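Fimbrial subunit type 1 (Actinomyces oris, PDB 3UXF) serves as the major fimbrial subunit, a pilin of the bacterial surface fimbriae that are linked to the cell wall. Local coordinates at residues 438-441 / 442-445; 276-279 / 280-283; 329-332 / 333-336. All coordinates share one frame; numbering follows the deposited sequence.

Interaction 1 of 3, residues 438-441 / 442-445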
# COMPACT_ATOMS: atom_id res chain seq x y z
N GLN A 438 6.95 7.17 -19.10
CA GLN A 438 7.33 7.18 -20.51
C GLN A 438 6.48 6.20 -21.30
O GLN A 438 6.23 5.07 -20.85
CB GLN A 438 8.81 6.87 -20.69
CG GLN A 438 9.74 7.81 -19.90
CD GLN A 438 9.75 9.19 -20.52
OE1 GLN A 438 10.33 9.35 -21.60
NE2 GLN A 438 9.11 10.14 -19.90
N LEU A 439 6.06 6.60 -22.50
CA LEU A 439 5.29 5.74 -23.37
C LEU A 439 6.06 5.43 -24.62
O LEU A 439 6.87 6.24 -25.10
CB LEU A 439 4.05 6.48 -23.82
CG LEU A 439 2.75 6.42 -22.99
CD1 LEU A 439 2.75 5.70 -21.65
CD2 LEU A 439 1.80 7.64 -23.13
N THR A 440 5.81 4.26 -25.18
CA THR A 440 6.44 3.85 -26.41
C THR A 440 5.39 3.48 -27.44
O THR A 440 4.18 3.51 -27.15
CB THR A 440 7.29 2.63 -26.20
OG1 THR A 440 6.46 1.47 -26.05
CG2 THR A 440 8.17 2.77 -24.94
N ASP A 441 5.86 3.09 -28.60
CA ASP A 441 4.91 2.69 -29.64
C ASP A 441 4.18 1.41 -29.26
O ASP A 441 3.22 1.04 -29.94
CB ASP A 441 5.62 2.50 -30.98
CG ASP A 441 5.93 3.79 -31.66
OD1 ASP A 441 5.23 4.80 -31.39
OD2 ASP A 441 6.89 3.77 -32.46
N GLU A 442 4.62 0.72 -28.20
CA GLU A 442 3.90 -0.47 -27.77
C GLU A 442 2.65 -0.12 -26.95
O GLU A 442 1.77 -0.97 -26.74
CB GLU A 442 4.79 -1.41 -26.98
CG GLU A 442 5.88 -2.02 -27.85
CD GLU A 442 6.70 -3.04 -27.11
OE1 GLU A 442 6.81 -2.95 -25.87
OE2 GLU A 442 7.24 -3.94 -27.79
N ASP A 443 2.54 1.13 -26.52
CA ASP A 443 1.49 1.54 -25.56
C ASP A 443 0.28 2.11 -26.29
O ASP A 443 -0.11 3.26 -26.10
CB ASP A 443 2.05 2.56 -24.57
CG ASP A 443 3.13 1.96 -23.69
OD1 ASP A 443 2.93 0.87 -23.13
OD2 ASP A 443 4.21 2.57 -23.59
N TYR A 444 -0.34 1.28 -27.13
CA TYR A 444 -1.50 1.68 -27.92
C TYR A 444 -2.61 0.64 -27.87
O TYR A 444 -2.37 -0.55 -27.67
CB TYR A 444 -1.11 1.89 -29.37
CG TYR A 444 -0.52 3.24 -29.66
CD1 TYR A 444 -1.34 4.31 -29.92
CD2 TYR A 444 0.86 3.41 -29.74
CE1 TYR A 444 -0.83 5.54 -30.20
CE2 TYR A 444 1.39 4.67 -30.03
CZ TYR A 444 0.53 5.71 -30.27
OH TYR A 444 1.03 6.97 -30.58
N TYR A 445 -3.83 1.12 -28.10
CA TYR A 445 -4.89 0.25 -28.59
C TYR A 445 -5.05 0.50 -30.09
O TYR A 445 -4.57 1.51 -30.60
CB TYR A 445 -6.21 0.64 -27.91
CG TYR A 445 -6.20 0.34 -26.44
CD1 TYR A 445 -5.97 -0.96 -25.98
CD2 TYR A 445 -6.43 1.34 -25.50
CE1 TYR A 445 -5.96 -1.24 -24.60
CE2 TYR A 445 -6.42 1.08 -24.11
CZ TYR A 445 -6.19 -0.23 -23.68
OH TYR A 445 -6.15 -0.50 -22.32
O HOH W 1 7.24 -0.55 -24.43
O HOH W 2 3.38 7.60 -31.38

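Interaction 2 of 3, residues 276-279 / 280-283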
# COMPACT_ATOMS: atom_id res chain seq x y z
N THR A 276 -5.37 -17.58 12.26
CA THR A 276 -5.81 -18.42 13.39
C THR A 276 -4.68 -18.52 14.41
O THR A 276 -3.59 -17.99 14.21
CB THR A 276 -6.09 -19.85 12.91
OG1 THR A 276 -4.88 -20.37 12.35
CG2 THR A 276 -7.18 -19.89 11.84
N GLU A 277 -4.92 -19.23 15.52
CA GLU A 277 -3.85 -19.43 16.48
C GLU A 277 -2.62 -20.08 15.79
O GLU A 277 -1.48 -19.62 15.97
CB GLU A 277 -4.34 -20.27 17.66
CG GLU A 277 -3.18 -20.67 18.56
CD GLU A 277 -3.62 -21.19 19.90
OE1 GLU A 277 -4.76 -21.68 20.03
OE2 GLU A 277 -2.80 -21.10 20.84
N GLU A 278 -2.86 -21.11 14.98
CA GLU A 278 -1.74 -21.76 14.29
C GLU A 278 -1.10 -20.82 13.25
O GLU A 278 0.12 -20.75 13.13
CB GLU A 278 -2.15 -23.11 13.72
CG GLU A 278 -1.12 -23.72 12.76
CD GLU A 278 0.24 -24.00 13.37
OE1 GLU A 278 0.43 -23.93 14.61
OE2 GLU A 278 1.16 -24.31 12.60
N GLY A 279 -1.92 -20.06 12.51
CA GLY A 279 -1.34 -19.10 11.59
C GLY A 279 -0.53 -18.02 12.29
O GLY A 279 0.54 -17.62 11.83
N ARG A 280 -1.00 -17.57 13.45
CA ARG A 280 -0.24 -16.61 14.19
C ARG A 280 1.07 -17.19 14.70
O ARG A 280 2.10 -16.50 14.73
CB ARG A 280 -1.06 -16.07 15.37
CG ARG A 280 -2.25 -15.22 14.93
CD ARG A 280 -2.92 -14.55 16.18
NE ARG A 280 -3.37 -15.49 17.21
CZ ARG A 280 -4.59 -16.02 17.27
NH1 ARG A 280 -5.50 -15.71 16.36
NH2 ARG A 280 -4.92 -16.86 18.25
N ARG A 281 1.02 -18.46 15.06
CA ARG A 281 2.22 -19.14 15.54
C ARG A 281 3.23 -19.23 14.40
O ARG A 281 4.40 -18.88 14.55
CB ARG A 281 1.89 -20.53 16.09
CG ARG A 281 3.16 -21.16 16.77
CD ARG A 281 3.12 -22.70 16.77
NE ARG A 281 3.06 -23.22 15.41
CZ ARG A 281 4.09 -23.27 14.58
NH1 ARG A 281 5.29 -22.85 14.96
NH2 ARG A 281 3.92 -23.75 13.33
N LYS A 282 2.77 -19.61 13.20
CA LYS A 282 3.68 -19.67 12.08
C LYS A 282 4.28 -18.30 11.80
O LYS A 282 5.47 -18.19 11.54
CB LYS A 282 2.96 -20.18 10.82
CG LYS A 282 2.61 -21.64 10.80
CD LYS A 282 2.08 -21.95 9.40
CE LYS A 282 1.86 -23.43 9.11
NZ LYS A 282 0.74 -24.10 9.85
N ALA A 283 3.45 -17.25 11.80
CA ALA A 283 3.98 -15.93 11.57
C ALA A 283 4.99 -15.48 12.64
O ALA A 283 5.98 -14.83 12.32
CB ALA A 283 2.85 -14.91 11.41

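Interaction 3 of 3, residues 329-332 / 333-336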
# COMPACT_ATOMS: atom_id res chain seq x y z
N THR A 329 -10.71 -1.58 17.24
CA THR A 329 -12.04 -2.09 17.54
C THR A 329 -12.73 -2.76 16.35
O THR A 329 -13.81 -3.31 16.50
CB THR A 329 -12.95 -0.99 18.08
OG1 THR A 329 -12.96 0.09 17.15
CG2 THR A 329 -12.42 -0.50 19.44
N TRP A 330 -12.10 -2.74 15.18
CA TRP A 330 -12.60 -3.50 14.04
C TRP A 330 -13.17 -4.86 14.39
O TRP A 330 -12.55 -5.67 15.06
CB TRP A 330 -11.47 -3.71 13.03
CG TRP A 330 -11.86 -4.50 11.81
CD1 TRP A 330 -11.42 -5.74 11.46
CD2 TRP A 330 -12.76 -4.08 10.78
NE1 TRP A 330 -11.99 -6.12 10.26
CE2 TRP A 330 -12.82 -5.11 9.83
CE3 TRP A 330 -13.53 -2.93 10.58
CZ2 TRP A 330 -13.60 -5.04 8.69
CZ3 TRP A 330 -14.30 -2.85 9.42
CH2 TRP A 330 -14.32 -3.90 8.50
N ASP A 331 -14.37 -5.13 13.89
CA ASP A 331 -14.96 -6.45 14.00
C ASP A 331 -15.26 -6.93 12.58
O ASP A 331 -16.11 -6.37 11.90
CB ASP A 331 -16.28 -6.35 14.77
CG ASP A 331 -17.00 -7.67 14.84
OD1 ASP A 331 -16.62 -8.66 14.16
OD2 ASP A 331 -17.98 -7.73 15.62
N PRO A 332 -14.52 -7.94 12.10
CA PRO A 332 -14.62 -8.29 10.68
C PRO A 332 -16.02 -8.66 10.23
O PRO A 332 -16.35 -8.57 9.06
CB PRO A 332 -13.73 -9.54 10.54
CG PRO A 332 -12.86 -9.54 11.76
CD PRO A 332 -13.46 -8.66 12.82
N ASN A 333 -16.83 -9.12 11.19
CA ASN A 333 -18.17 -9.54 10.90
C ASN A 333 -19.17 -8.42 11.04
O ASN A 333 -20.30 -8.56 10.62
CB ASN A 333 -18.56 -10.69 11.85
CG ASN A 333 -18.01 -12.00 11.40
OD1 ASN A 333 -18.36 -12.48 10.32
ND2 ASN A 333 -17.11 -12.58 12.19
N ASN A 334 -18.76 -7.31 11.65
CA ASN A 334 -19.65 -6.16 11.85
C ASN A 334 -19.00 -4.83 11.57
O ASN A 334 -18.67 -4.09 12.50
CB ASN A 334 -20.21 -6.15 13.28
CG ASN A 334 -21.06 -7.35 13.56
OD1 ASN A 334 -22.11 -7.54 12.93
ND2 ASN A 334 -20.61 -8.20 14.49
N PRO A 335 -18.80 -4.51 10.27
CA PRO A 335 -18.19 -3.22 9.98
C PRO A 335 -19.16 -2.11 10.26
O PRO A 335 -18.71 -1.01 10.41
CB PRO A 335 -17.88 -3.29 8.48
CG PRO A 335 -18.65 -4.39 7.95
CD PRO A 335 -19.05 -5.32 9.07
N GLY A 336 -20.45 -2.42 10.30
CA GLY A 336 -21.44 -1.39 10.54
C GLY A 336 -21.27 -0.28 9.52
O GLY A 336 -21.17 -0.55 8.32
O HOH W 3 -16.24 -2.96 13.24
O HOH W 4 -16.01 -11.18 14.65

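Interaction 1 of 3, residues 438-441 / 442-445
Thr440 and Asp443 hold each other at both ends of a tight reversal of the chain. Asp443 N donates to Thr440 O at 3.0 Å, closing a type I beta turn. In return, the carboxylate of Asp443 reaches back to the start of the turn, where OD2 accepts from Thr440 N at 2.8 Å, on its anti side and 21° out of the carboxylate plane. The first torsion of Asp443 allows this, because CG stands beside its own backbone N, which turns the carboxylate back toward the backbone N of Thr440. OD2 also lies 3.4 Å from Leu439 CA, and it forms a salt bridge with Lys436.

The Thr440 hydroxyl serves a different donor. With chi1 at 74°, OG1 sits between the backbone N and the carbonyl carbon and accepts from Glu442 N at 2.9 Å, which makes this an ST turn superimposed on the beta turn. The reversal leads into strand 444-451 of the prealbumin-like fold domain, which pairs antiparallel with strand 376-385. Glu442 runs beside the threonine, its chain extended beyond CG, and a water bridges the two side chains by donating to Glu442 OE1 at 2.8 Å and bonding to Thr440 OG1.

Further along the reversal, Asp441 and Tyr444 lie alongside each other and point the same way, with carboxylate and ring planes 38° apart. Asp441 O meets the ring at its edge, 3.4 Å from Tyr444 CD2. A second water is held by Tyr444 OH at 2.6 Å and donates only weakly to Asp441 OD1, while Arg466 makes a cation-pi contact with the tyrosine ring.

Interaction 2 of 3, residues 276-279 / 280-283
Glu278 and Arg281 lie side by side in the first turns of helix 277-288, pointing the same way, and meet through a two-pronged salt bridge. Arg281 NE reaches Glu278 OE1 at 2.8 Å, and Arg281 NH2 reaches Glu278 OE2 at 2.9 Å. Both oxygens sit almost in the guanidinium plane and are met on their syn sides, although the two flat groups are turned 30° apart. Glu278 gets there by folding: its chain bends at chi2 (61°), which brings the carboxylate round toward the following turn.

Lys282 comes to the same carboxylate from another direction. Its NZ uses the anti lone pair of Glu278 OE2 at 2.8 Å, so this one oxygen accepts from two cationic groups.

Arg280 is turned differently, laying its guanidinium flat over the helix start. One face covers the Thr276-Glu277 backbone, with Arg280 NH2 3.3 Å from Glu277 CA. The Glu277 and Arg280 side chains cross at about a right angle, although their flat ends are turned only 21° from each other. Thr276 is the N-cap: its OG1 accepts from Gly279 N at 3.0 Å and also bonds to Thr256 O.

Lys282 is shared with Asp257, and Arg281 with Glu285. Glu278 is thus one link in an alternating chain of charges, and its bonds to Arg281 and Lys282 would be expected to favour its ionised form.

Interaction 3 of 3, residues 329-332 / 333-336
Asp331 binds Asn333 and Asn334 in an Asx turn combined with a type I beta turn, part of the long loop that joins strands 312-321 and 344-362 of this beta-sandwich pilin.

The direct hydrogen bonds all converge on Asp331. Asn334 N donates to Asp331 O at 2.8 Å, and this closes the beta turn. Asn333 N donates to Asp331 OD1 at 3.0 Å, which defines the Asx turn. The other carboxylate oxygen takes the amide: Asn334 ND2 reaches Asp331 OD2 at 2.9 Å in a nearly straight bond of 170°. The acceptor lies in the amide plane, whereas the donor stands above the carboxylate plane, and the two flat groups are almost perpendicular (86°). Asp331 has CG anti to its backbone N (chi1 176°), which places the carboxylate within reach of Asn333 N and Asn334 ND2, and it runs beside the Asn334 side chain in the same direction.

Trp330 and Pro335 make the apolar contact. The six-membered end of the indole meets the proline at an oblique angle, Trp330 CH2 lying 3.6 Å from Pro335 CB. The backbone N of Pro332 lies over one face of the indole, offset toward the rim. Pro332 and Pro335 pack on strands 258-264 and 269-275, so the turn is pinned to the sheet by its prolines and the tryptophan, whose NE1 bonds to Thr272 OG1.

Two waters add further bridges. One molecule accepts from Asp331 N at 2.9 Å and donates to Asn334 O, bridging the backbone across the turn. Another accepts from Asn333 ND2 at 3.0 Å and donates to Asp331 OD1 at 2.6 Å, so that this oxygen takes both a backbone N-H and a water proton.

In the fold
The three contacts follow one another along the chain in the order 276-283, 329-336, 438-445, and none touches another. Interactions 2 and 3 are the nearer pair, with centres 21 Å apart and nearest atoms about 11 Å apart. Interaction 1 is remote: its centre lies 45 Å from that of interaction 2 and 44 Å from that of interaction 3, on the opposite side of the chain's centre from both. In interaction 3, the side chain of Trp330 is about 8 Å from a bound calcium ion. In interaction 1, the side chain of Asp441 is about 14 Å from a bound calcium ion, too far to take part in binding it. Asn327, shortly before segment 329-332, binds calcium together with Asp147.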